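Local structure of taurine:2-oxoglutarate aminotransferase (6JIX) at residues T131-F137 with E208-A214; L201-Q206 with L241-I247; C58-G62 with A327-Y331. The protein probably transfers the amino group of taurine to 2-oxoglutarate, using pyridoxal 5'-phosphate as cofactor, as a member of the class-III aminotransferases. All coordinates share one frame; numbering follows the deposited sequence.

How the contacts relate
Contacts 1 and 2 are neighbours at one end of the subunit, their centres about 9 Å apart, whereas contact 3 lies on the opposite side of the chain's centre, about 36 Å from either. Contact 1 joins the starts of strands 135-139 and 213-219 in the seven-stranded mixed sheet; contact 2 packs helices 190-208 and 234-245, which precede and follow strand 213-219. The two touch through a probable hydrogen bond from Arg133 NH1 to Tyr245 O (3.0 Å). Along the chain their segments alternate, and all four fall between residues 58-62 and 327-331, which meet in contact 3. Contacts 1 and 2 thus join one end of two neighbouring inner strands to helices packed on the sheet, while contact 3 lies close to the cofactor-binding lysine.

Contact 1 of 3, residues T131-F137 with E208-A214; sequences TGRPKIF and EGPDSVA
Lys135 and Val213 form a parallel beta bridge where strands 135-139 and 213-219 begin side by side in the seven-stranded sheet of the PLP-dependent aminotransferase fold. Lys135 N donates to Ser212 O at 2.9 Å, and Lys135 O accepts from Ala214 N at 2.7 Å, the usual parallel pattern in which one residue bonds on both sides of its partner. The side chains of Lys135 and Val213 lie on the same face of the sheet. Beyond CG, the lysine runs extended past Ser212 OG to the end of helix 190-208, where NZ makes a salt bridge with Glu208 OE1 at 2.9 Å and donates a hydrogen bond to a lone pair of Glu208 O, in the carbonyl plane. Glu208 is bent at chi2 (-70°), which brings its carboxylate round to the ammonium group; the two side chains cross at about a right angle. Phe137 turns the edge of its ring to Glu208, Phe137 CZ lying 3.5 Å from Glu208 CG, while its CE1 packs on Val213 CG2 at 3.6 Å; Leu201 and Leu205 of helix 190-208 also touch this ring. On the other flank Arg133 stretches out from CG to NE, placing one guanidinium face over Asp211 CA. The Asp211 carboxylate is related to it by charge alone, well out of the guanidinium plane. Arg133 NH1 donates to Val213 O at 3.0 Å, with the oxygen only 9° out of the guanidinium plane.

Contact 2 of 3, residues L201-Q206 with L241-I247; sequences LDEQLQ and LCDKYGI
Leu241 reaches from helix 234-245 toward helix 190-208 and forks between an apolar and a polar neighbour. Its CD1 branch rests against Leu201 CD2 at 3.6 Å and, less closely, against Leu205 CD1 at 4.2 Å. The CD2 branch instead lies beside the Asp202 side chain. Leu205, directed toward the other helix, uses both of its methyls: CD1 approaches Tyr245 CD2, and Leu205 CD2 meets Ile247 CD1 tip to tip at 3.9 Å. Below this cluster lies the sheet, for Leu205 and Ile247 both touch Val213, and Leu201 and Leu205 both touch Phe137.

Toward the surface the contact turns polar. Asp202 has CG anti to its backbone N (chi1 -166°), which swings the carboxylate across to the end of the Tyr245 side chain. Tyr245 OH donates to the syn lone pair of Asp202 OD1 at 2.8 Å; OD1 lies near the ring plane, and the carboxylate is turned 52° from the ring. The same oxygen takes a weak bond from Gln206 NE2, one turn further along the helix. The second oxygen, Asp202 OD2, accepts from a water at 3.2 Å that in turn is weakly bound by Lys244 NZ, so the opposite charges are linked through solvent. CG of Lys244 lies over one face of the Tyr245 ring.

The axes of segments 201-206 and 241-245 approach to 11.7 Å, their directions 29° apart. Helix 234-245 forms the crossover between parallel strands 213-219 and 248-252, a beta-alpha-beta unit, and helix 190-208 packs beside it on the same face of the sheet, as in the large domain of PLP-dependent aminotransferases.

Contact 3 of 3, residues C58-G62 with A327-Y331; sequences CSNLG and AVNYY
The type I beta turn from Ser59 to Gly62, in the loop between helices 54-57 and 66-78, presses its two central residues, Asn60 and Leu61, against helix 318-333 beside the cofactor-binding Lys281. Leu61 fits between two tyrosines. With CG beside its backbone N (chi1 -65°) and an extended chi2, its methyls are carried in between the rings: Leu61 CD2 packs on Tyr331 CE1 at 3.5 Å and on Tyr330 CD1 at 3.7 Å. CD1 lies over one face of the Tyr331 ring in a CH-pi contact, 4.3 Å from the centroid and 21° off the normal, displaced toward the rim. Ala327 CB, a turn earlier on the helix, is a more distant neighbour of the same methyl.

Asn60 comes to the Tyr331 ring from the edge. Its CB lies near the ring plane beside OH, and its amide is turned 73° from the ring. Replacing Tyr331 by a leucine would probably leave Gly282 O without its hydroxyl partner and open a gap beside Leu61 where the ring face now lies. No hydrogen bond crosses between the turn and the helix. The polar ends of the two residues find their partners elsewhere, Asn60 OD1 at Arg260 NH2 and Tyr331 OH at Gly282 O, so the contact itself is apolar, and the hydroxyl at the far end of the Tyr331 ring is fixed to the backbone next to the cofactor-binding lysine.

Contact 1 of 3, residues T131-F137 with E208-A214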
loop_
_atom_site.group_PDB
_atom_site.type_symbol
_atom_site.label_atom_id
_atom_site.label_comp_id
_atom_site.label_asym_id
_atom_site.label_seq_id
_atom_site.Cartn_x
_atom_site.Cartn_y
_atom_site.Cartn_z
ATOM N N THR A 131 -12.640 -11.000 17.005
ATOM C CA THR A 131 -12.517 -11.860 18.175
ATOM C C THR A 131 -12.431 -11.067 19.474
ATOM O O THR A 131 -12.649 -11.635 20.548
ATOM C CB THR A 131 -11.281 -12.766 18.072
ATOM O OG1 THR A 131 -10.096 -11.958 18.088
ATOM C CG2 THR A 131 -11.304 -13.610 16.801
ATOM N N GLY A 132 -12.089 -9.784 19.411
ATOM C CA GLY A 132 -11.838 -9.057 20.635
ATOM C C GLY A 132 -10.575 -9.446 21.373
ATOM O O GLY A 132 -10.391 -9.024 22.518
ATOM N N ARG A 133 -9.713 -10.252 20.777
ATOM C CA ARG A 133 -8.515 -10.731 21.449
ATOM C C ARG A 133 -7.291 -10.004 20.906
ATOM O O ARG A 133 -7.280 -9.607 19.741
ATOM C CB ARG A 133 -8.341 -12.242 21.249
ATOM C CG ARG A 133 -9.599 -13.074 21.470
ATOM C CD ARG A 133 -9.389 -14.481 20.966
ATOM N NE ARG A 133 -10.487 -15.350 21.344
ATOM C CZ ARG A 133 -10.471 -16.667 21.193
ATOM N NH1 ARG A 133 -9.410 -17.266 20.675
ATOM N NH2 ARG A 133 -11.523 -17.382 21.558
ATOM N N PRO A 134 -6.227 -9.839 21.697
ATOM C CA PRO A 134 -5.127 -8.965 21.244
ATOM C C PRO A 134 -4.044 -9.625 20.393
ATOM O O PRO A 134 -3.431 -8.948 19.566
ATOM C CB PRO A 134 -4.540 -8.455 22.568
ATOM C CG PRO A 134 -4.787 -9.591 23.546
ATOM C CD PRO A 134 -6.039 -10.309 23.086
ATOM N N LYS A 135 -3.794 -10.922 20.571
ATOM C CA LYS A 135 -2.556 -11.542 20.105
ATOM C C LYS A 135 -2.682 -12.143 18.712
ATOM O O LYS A 135 -3.715 -12.718 18.360
ATOM C CB LYS A 135 -2.115 -12.633 21.084
ATOM C CG LYS A 135 -1.458 -12.104 22.344
ATOM C CD LYS A 135 -1.211 -13.218 23.349
ATOM C CE LYS A 135 -1.237 -12.681 24.783
ATOM N NZ LYS A 135 -0.411 -13.505 25.706
ATOM N N ILE A 136 -1.590 -12.058 17.953
ATOM C CA ILE A 136 -1.440 -12.682 16.641
ATOM C C ILE A 136 -0.270 -13.655 16.725
ATOM O O ILE A 136 0.839 -13.258 17.107
ATOM C CB ILE A 136 -1.171 -11.651 15.529
ATOM C CG1 ILE A 136 -2.299 -10.618 15.422
ATOM C CG2 ILE A 136 -0.869 -12.371 14.210
ATOM C CD1 ILE A 136 -3.632 -11.167 14.931
ATOM N N PHE A 137 -0.510 -14.919 16.377
ATOM C CA PHE A 137 0.562 -15.896 16.207
ATOM C C PHE A 137 0.990 -15.945 14.745
ATOM O O PHE A 137 0.147 -15.964 13.838
ATOM C CB PHE A 137 0.105 -17.295 16.648
ATOM C CG PHE A 137 0.369 -17.605 18.101
ATOM C CD1 PHE A 137 -0.005 -16.718 19.096
ATOM C CD2 PHE A 137 0.979 -18.792 18.468
ATOM C CE1 PHE A 137 0.243 -16.999 20.437
ATOM C CE2 PHE A 137 1.226 -19.090 19.815
ATOM C CZ PHE A 137 0.858 -18.185 20.802
ATOM N N GLU A 208 0.365 -18.960 26.164
ATOM C CA GLU A 208 0.027 -17.571 25.896
ATOM C C GLU A 208 -1.424 -17.234 26.228
ATOM O O GLU A 208 -1.796 -16.056 26.170
ATOM C CB GLU A 208 0.304 -17.237 24.429
ATOM C CG GLU A 208 1.772 -17.235 24.047
ATOM C CD GLU A 208 2.506 -16.072 24.648
ATOM O OE1 GLU A 208 1.836 -15.278 25.354
ATOM O OE2 GLU A 208 3.735 -15.939 24.409
ATOM N N GLY A 209 -2.243 -18.232 26.582
ATOM C CA GLY A 209 -3.659 -18.038 26.814
ATOM C C GLY A 209 -4.453 -18.056 25.519
ATOM O O GLY A 209 -4.562 -17.036 24.815
ATOM N N PRO A 210 -5.014 -19.223 25.164
ATOM C CA PRO A 210 -5.689 -19.336 23.856
ATOM C C PRO A 210 -6.842 -18.361 23.686
ATOM O O PRO A 210 -7.138 -17.953 22.559
ATOM C CB PRO A 210 -6.157 -20.798 23.829
ATOM C CG PRO A 210 -5.208 -21.518 24.762
ATOM C CD PRO A 210 -4.901 -20.522 25.848
ATOM N N ASP A 211 -7.489 -17.962 24.779
ATOM C CA ASP A 211 -8.545 -16.951 24.761
ATOM C C ASP A 211 -8.043 -15.568 24.383
ATOM O O ASP A 211 -8.867 -14.678 24.161
ATOM C CB ASP A 211 -9.235 -16.871 26.132
ATOM C CG ASP A 211 -10.325 -17.916 26.291
ATOM O OD1 ASP A 211 -10.510 -18.722 25.342
ATOM O OD2 ASP A 211 -10.998 -17.933 27.348
ATOM N N SER A 212 -6.728 -15.350 24.350
ATOM C CA SER A 212 -6.173 -14.055 23.983
ATOM C C SER A 212 -5.586 -14.024 22.575
ATOM O O SER A 212 -5.026 -12.991 22.180
ATOM C CB SER A 212 -5.096 -13.641 24.987
ATOM O OG SER A 212 -3.900 -14.367 24.757
ATOM N N VAL A 213 -5.698 -15.113 21.818
ATOM C CA VAL A 213 -5.121 -15.202 20.482
ATOM C C VAL A 213 -6.235 -14.980 19.479
ATOM O O VAL A 213 -7.132 -15.819 19.352
ATOM C CB VAL A 213 -4.444 -16.551 20.224
ATOM C CG1 VAL A 213 -3.939 -16.574 18.777
ATOM C CG2 VAL A 213 -3.317 -16.785 21.205
ATOM N N ALA A 214 -6.174 -13.846 18.765
ATOM C CA ALA A 214 -7.206 -13.526 17.786
ATOM C C ALA A 214 -7.043 -14.342 16.514
ATOM O O ALA A 214 -8.036 -14.779 15.920
ATOM C CB ALA A 214 -7.171 -12.040 17.445
#

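Contact 2 of 3, residues L201-Q206 with L241-I247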
loop_
_atom_site.group_PDB
_atom_site.type_symbol
_atom_site.label_atom_id
_atom_site.label_comp_id
_atom_site.label_asym_id
_atom_site.label_seq_id
_atom_site.Cartn_x
_atom_site.Cartn_y
_atom_site.Cartn_z
ATOM N N LEU A 201 3.063 -26.051 18.925
ATOM C CA LEU A 201 2.184 -24.900 18.746
ATOM C C LEU A 201 1.056 -24.907 19.778
ATOM O O LEU A 201 0.788 -23.890 20.424
ATOM C CB LEU A 201 1.642 -24.880 17.320
ATOM C CG LEU A 201 0.569 -23.839 17.000
ATOM C CD1 LEU A 201 1.067 -22.397 17.249
ATOM C CD2 LEU A 201 0.065 -24.025 15.577
ATOM N N ASP A 202 0.400 -26.054 19.962
ATOM C CA ASP A 202 -0.610 -26.188 21.010
ATOM C C ASP A 202 -0.052 -25.771 22.373
ATOM O O ASP A 202 -0.685 -25.008 23.120
ATOM C CB ASP A 202 -1.117 -27.638 21.049
ATOM C CG ASP A 202 -2.389 -27.800 21.856
ATOM O OD1 ASP A 202 -2.965 -26.792 22.290
ATOM O OD2 ASP A 202 -2.830 -28.946 22.061
ATOM N N GLU A 203 1.148 -26.253 22.709
ATOM C CA GLU A 203 1.719 -25.931 24.012
ATOM C C GLU A 203 1.986 -24.439 24.136
ATOM O O GLU A 203 1.743 -23.849 25.191
ATOM C CB GLU A 203 2.993 -26.728 24.245
ATOM C CG GLU A 203 3.144 -27.168 25.690
ATOM C CD GLU A 203 4.438 -27.933 25.949
ATOM O OE1 GLU A 203 5.362 -27.878 25.095
ATOM O OE2 GLU A 203 4.524 -28.590 27.011
ATOM N N GLN A 204 2.506 -23.817 23.072
ATOM C CA GLN A 204 2.755 -22.382 23.111
ATOM C C GLN A 204 1.452 -21.594 23.172
ATOM O O GLN A 204 1.346 -20.619 23.932
ATOM C CB GLN A 204 3.587 -21.955 21.911
ATOM C CG GLN A 204 3.989 -20.501 21.990
ATOM C CD GLN A 204 4.818 -20.063 20.826
ATOM O OE1 GLN A 204 4.854 -20.736 19.806
ATOM N NE2 GLN A 204 5.499 -18.934 20.965
ATOM N N LEU A 205 0.441 -22.008 22.407
ATOM C CA LEU A 205 -0.871 -21.380 22.541
ATOM C C LEU A 205 -1.359 -21.462 23.982
ATOM O O LEU A 205 -1.831 -20.472 24.550
ATOM C CB LEU A 205 -1.878 -22.028 21.596
ATOM C CG LEU A 205 -1.740 -21.724 20.104
ATOM C CD1 LEU A 205 -2.599 -22.688 19.297
ATOM C CD2 LEU A 205 -2.117 -20.265 19.827
ATOM N N GLN A 206 -1.229 -22.636 24.604
ATOM C CA GLN A 206 -1.672 -22.776 25.991
ATOM C C GLN A 206 -0.910 -21.839 26.915
ATOM O O GLN A 206 -1.498 -21.252 27.827
ATOM C CB GLN A 206 -1.492 -24.217 26.470
ATOM C CG GLN A 206 -2.739 -25.064 26.370
ATOM C CD GLN A 206 -2.424 -26.539 26.283
ATOM O OE1 GLN A 206 -1.881 -27.125 27.218
ATOM N NE2 GLN A 206 -2.761 -27.149 25.158
ATOM N N LEU A 241 -6.530 -26.650 15.672
ATOM C CA LEU A 241 -6.266 -25.878 16.887
ATOM C C LEU A 241 -7.053 -24.574 16.887
ATOM O O LEU A 241 -7.606 -24.181 17.920
ATOM C CB LEU A 241 -4.771 -25.597 17.053
ATOM C CG LEU A 241 -3.798 -26.764 17.131
ATOM C CD1 LEU A 241 -2.375 -26.228 17.058
ATOM C CD2 LEU A 241 -4.039 -27.593 18.405
ATOM N N CYS A 242 -7.103 -23.880 15.744
ATOM C CA CYS A 242 -7.895 -22.656 15.673
ATOM C C CYS A 242 -9.347 -22.943 16.018
ATOM O O CYS A 242 -9.963 -22.224 16.813
ATOM C CB CYS A 242 -7.798 -22.031 14.282
ATOM S SG CYS A 242 -6.153 -21.467 13.817
ATOM N N ASP A 243 -9.901 -24.006 15.432
ATOM C CA ASP A 243 -11.278 -24.387 15.711
ATOM C C ASP A 243 -11.468 -24.678 17.195
ATOM O O ASP A 243 -12.435 -24.220 17.816
ATOM C CB ASP A 243 -11.649 -25.610 14.874
ATOM C CG ASP A 243 -11.793 -25.300 13.390
ATOM O OD1 ASP A 243 -11.827 -24.114 12.985
ATOM O OD2 ASP A 243 -11.886 -26.271 12.614
ATOM N N LYS A 244 -10.552 -25.455 17.777
ATOM C CA LYS A 244 -10.633 -25.788 19.196
ATOM C C LYS A 244 -10.683 -24.535 20.062
ATOM O O LYS A 244 -11.448 -24.472 21.028
ATOM C CB LYS A 244 -9.442 -26.661 19.587
ATOM C CG LYS A 244 -9.498 -27.225 20.983
ATOM C CD LYS A 244 -8.315 -28.161 21.233
ATOM C CE LYS A 244 -8.097 -28.412 22.719
ATOM N NZ LYS A 244 -7.570 -29.788 22.973
ATOM N N TYR A 245 -9.888 -23.521 19.722
ATOM C CA TYR A 245 -9.640 -22.386 20.602
ATOM C C TYR A 245 -10.395 -21.118 20.222
ATOM O O TYR A 245 -10.338 -20.141 20.971
ATOM C CB TYR A 245 -8.135 -22.108 20.642
ATOM C CG TYR A 245 -7.396 -23.201 21.381
ATOM C CD1 TYR A 245 -7.753 -23.547 22.676
ATOM C CD2 TYR A 245 -6.357 -23.895 20.787
ATOM C CE1 TYR A 245 -7.089 -24.535 23.360
ATOM C CE2 TYR A 245 -5.683 -24.893 21.470
ATOM C CZ TYR A 245 -6.061 -25.216 22.757
ATOM O OH TYR A 245 -5.409 -26.220 23.455
ATOM N N GLY A 246 -11.126 -21.116 19.112
ATOM C CA GLY A 246 -11.807 -19.919 18.672
ATOM C C GLY A 246 -10.908 -18.892 18.024
ATOM O O GLY A 246 -11.246 -17.707 18.016
ATOM N N ILE A 247 -9.754 -19.309 17.521
ATOM C CA ILE A 247 -8.784 -18.453 16.856
ATOM C C ILE A 247 -9.079 -18.462 15.363
ATOM O O ILE A 247 -9.277 -19.534 14.769
ATOM C CB ILE A 247 -7.360 -18.970 17.127
ATOM C CG1 ILE A 247 -6.992 -18.864 18.608
ATOM C CG2 ILE A 247 -6.352 -18.325 16.200
ATOM C CD1 ILE A 247 -5.919 -19.882 19.029
HETATM O O HOH W 1 -5.383 -29.994 20.379
#

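Contact 3 of 3, residues C58-G62 with A327-Y331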
loop_
_atom_site.group_PDB
_atom_site.type_symbol
_atom_site.label_atom_id
_atom_site.label_comp_id
_atom_site.label_asym_id
_atom_site.label_seq_id
_atom_site.Cartn_x
_atom_site.Cartn_y
_atom_site.Cartn_z
ATOM N N CYS A 58 5.062 -12.864 -9.140
ATOM C CA CYS A 58 3.815 -12.107 -9.262
ATOM C C CYS A 58 3.297 -12.057 -10.698
ATOM O O CYS A 58 2.081 -12.006 -10.920
ATOM C CB CYS A 58 3.981 -10.677 -8.733
ATOM S SG CYS A 58 5.346 -9.750 -9.473
ATOM N N SER A 59 4.196 -12.057 -11.685
ATOM C CA SER A 59 3.779 -11.953 -13.087
ATOM C C SER A 59 3.244 -13.303 -13.578
ATOM O O SER A 59 3.759 -13.921 -14.509
ATOM C CB SER A 59 4.943 -11.454 -13.928
ATOM O OG SER A 59 5.350 -10.164 -13.483
ATOM N N ASN A 60 2.116 -13.705 -12.989
ATOM C CA ASN A 60 1.632 -15.072 -13.126
ATOM C C ASN A 60 1.253 -15.413 -14.567
ATOM O O ASN A 60 1.370 -16.577 -14.980
ATOM C CB ASN A 60 0.444 -15.281 -12.186
ATOM C CG ASN A 60 0.879 -15.657 -10.763
ATOM O OD1 ASN A 60 2.029 -15.456 -10.375
ATOM N ND2 ASN A 60 -0.045 -16.213 -9.991
ATOM N N LEU A 61 0.748 -14.439 -15.329
ATOM C CA LEU A 61 0.358 -14.654 -16.719
ATOM C C LEU A 61 1.371 -14.078 -17.704
ATOM O O LEU A 61 0.998 -13.693 -18.820
ATOM C CB LEU A 61 -1.026 -14.060 -16.980
ATOM C CG LEU A 61 -2.142 -14.754 -16.206
ATOM C CD1 LEU A 61 -3.485 -14.104 -16.475
ATOM C CD2 LEU A 61 -2.159 -16.232 -16.584
ATOM N N GLY A 62 2.649 -14.027 -17.321
ATOM C CA GLY A 62 3.641 -13.413 -18.165
ATOM C C GLY A 62 3.464 -11.905 -18.194
ATOM O O GLY A 62 2.768 -11.307 -17.377
ATOM N N ALA A 327 -7.558 -10.616 -15.475
ATOM C CA ALA A 327 -6.641 -11.675 -15.060
ATOM C C ALA A 327 -7.400 -12.900 -14.572
ATOM O O ALA A 327 -7.143 -14.022 -15.016
ATOM C CB ALA A 327 -5.704 -11.166 -13.967
ATOM N N VAL A 328 -8.362 -12.711 -13.676
ATOM C CA VAL A 328 -9.036 -13.881 -13.120
ATOM C C VAL A 328 -9.794 -14.625 -14.212
ATOM O O VAL A 328 -9.748 -15.860 -14.277
ATOM C CB VAL A 328 -9.955 -13.479 -11.953
ATOM C CG1 VAL A 328 -10.791 -14.663 -11.512
ATOM C CG2 VAL A 328 -9.123 -12.894 -10.788
ATOM N N ASN A 329 -10.472 -13.884 -15.108
ATOM C CA ASN A 329 -11.187 -14.510 -16.222
ATOM C C ASN A 329 -10.238 -15.320 -17.096
ATOM O O ASN A 329 -10.595 -16.401 -17.569
ATOM C CB ASN A 329 -11.904 -13.456 -17.070
ATOM C CG ASN A 329 -13.315 -13.149 -16.571
ATOM O OD1 ASN A 329 -13.956 -13.980 -15.917
ATOM N ND2 ASN A 329 -13.802 -11.938 -16.871
ATOM N N TYR A 330 -9.016 -14.830 -17.296
ATOM C CA TYR A 330 -8.031 -15.604 -18.037
ATOM C C TYR A 330 -7.679 -16.906 -17.317
ATOM O O TYR A 330 -7.660 -17.982 -17.934
ATOM C CB TYR A 330 -6.772 -14.778 -18.269
ATOM C CG TYR A 330 -5.861 -15.423 -19.290
ATOM C CD1 TYR A 330 -5.001 -16.459 -18.939
ATOM C CD2 TYR A 330 -5.882 -15.009 -20.613
ATOM C CE1 TYR A 330 -4.173 -17.043 -19.888
ATOM C CE2 TYR A 330 -5.067 -15.571 -21.551
ATOM C CZ TYR A 330 -4.217 -16.590 -21.204
ATOM O OH TYR A 330 -3.413 -17.140 -22.192
ATOM N N TYR A 331 -7.360 -16.829 -16.018
ATOM C CA TYR A 331 -7.005 -18.042 -15.283
ATOM C C TYR A 331 -8.057 -19.103 -15.525
ATOM O O TYR A 331 -7.738 -20.260 -15.820
ATOM C CB TYR A 331 -6.877 -17.782 -13.770
ATOM C CG TYR A 331 -5.689 -16.959 -13.323
ATOM C CD1 TYR A 331 -4.397 -17.288 -13.715
ATOM C CD2 TYR A 331 -5.867 -15.846 -12.495
ATOM C CE1 TYR A 331 -3.327 -16.535 -13.305
ATOM C CE2 TYR A 331 -4.804 -15.088 -12.081
ATOM C CZ TYR A 331 -3.535 -15.432 -12.483
ATOM O OH TYR A 331 -2.460 -14.671 -12.062
#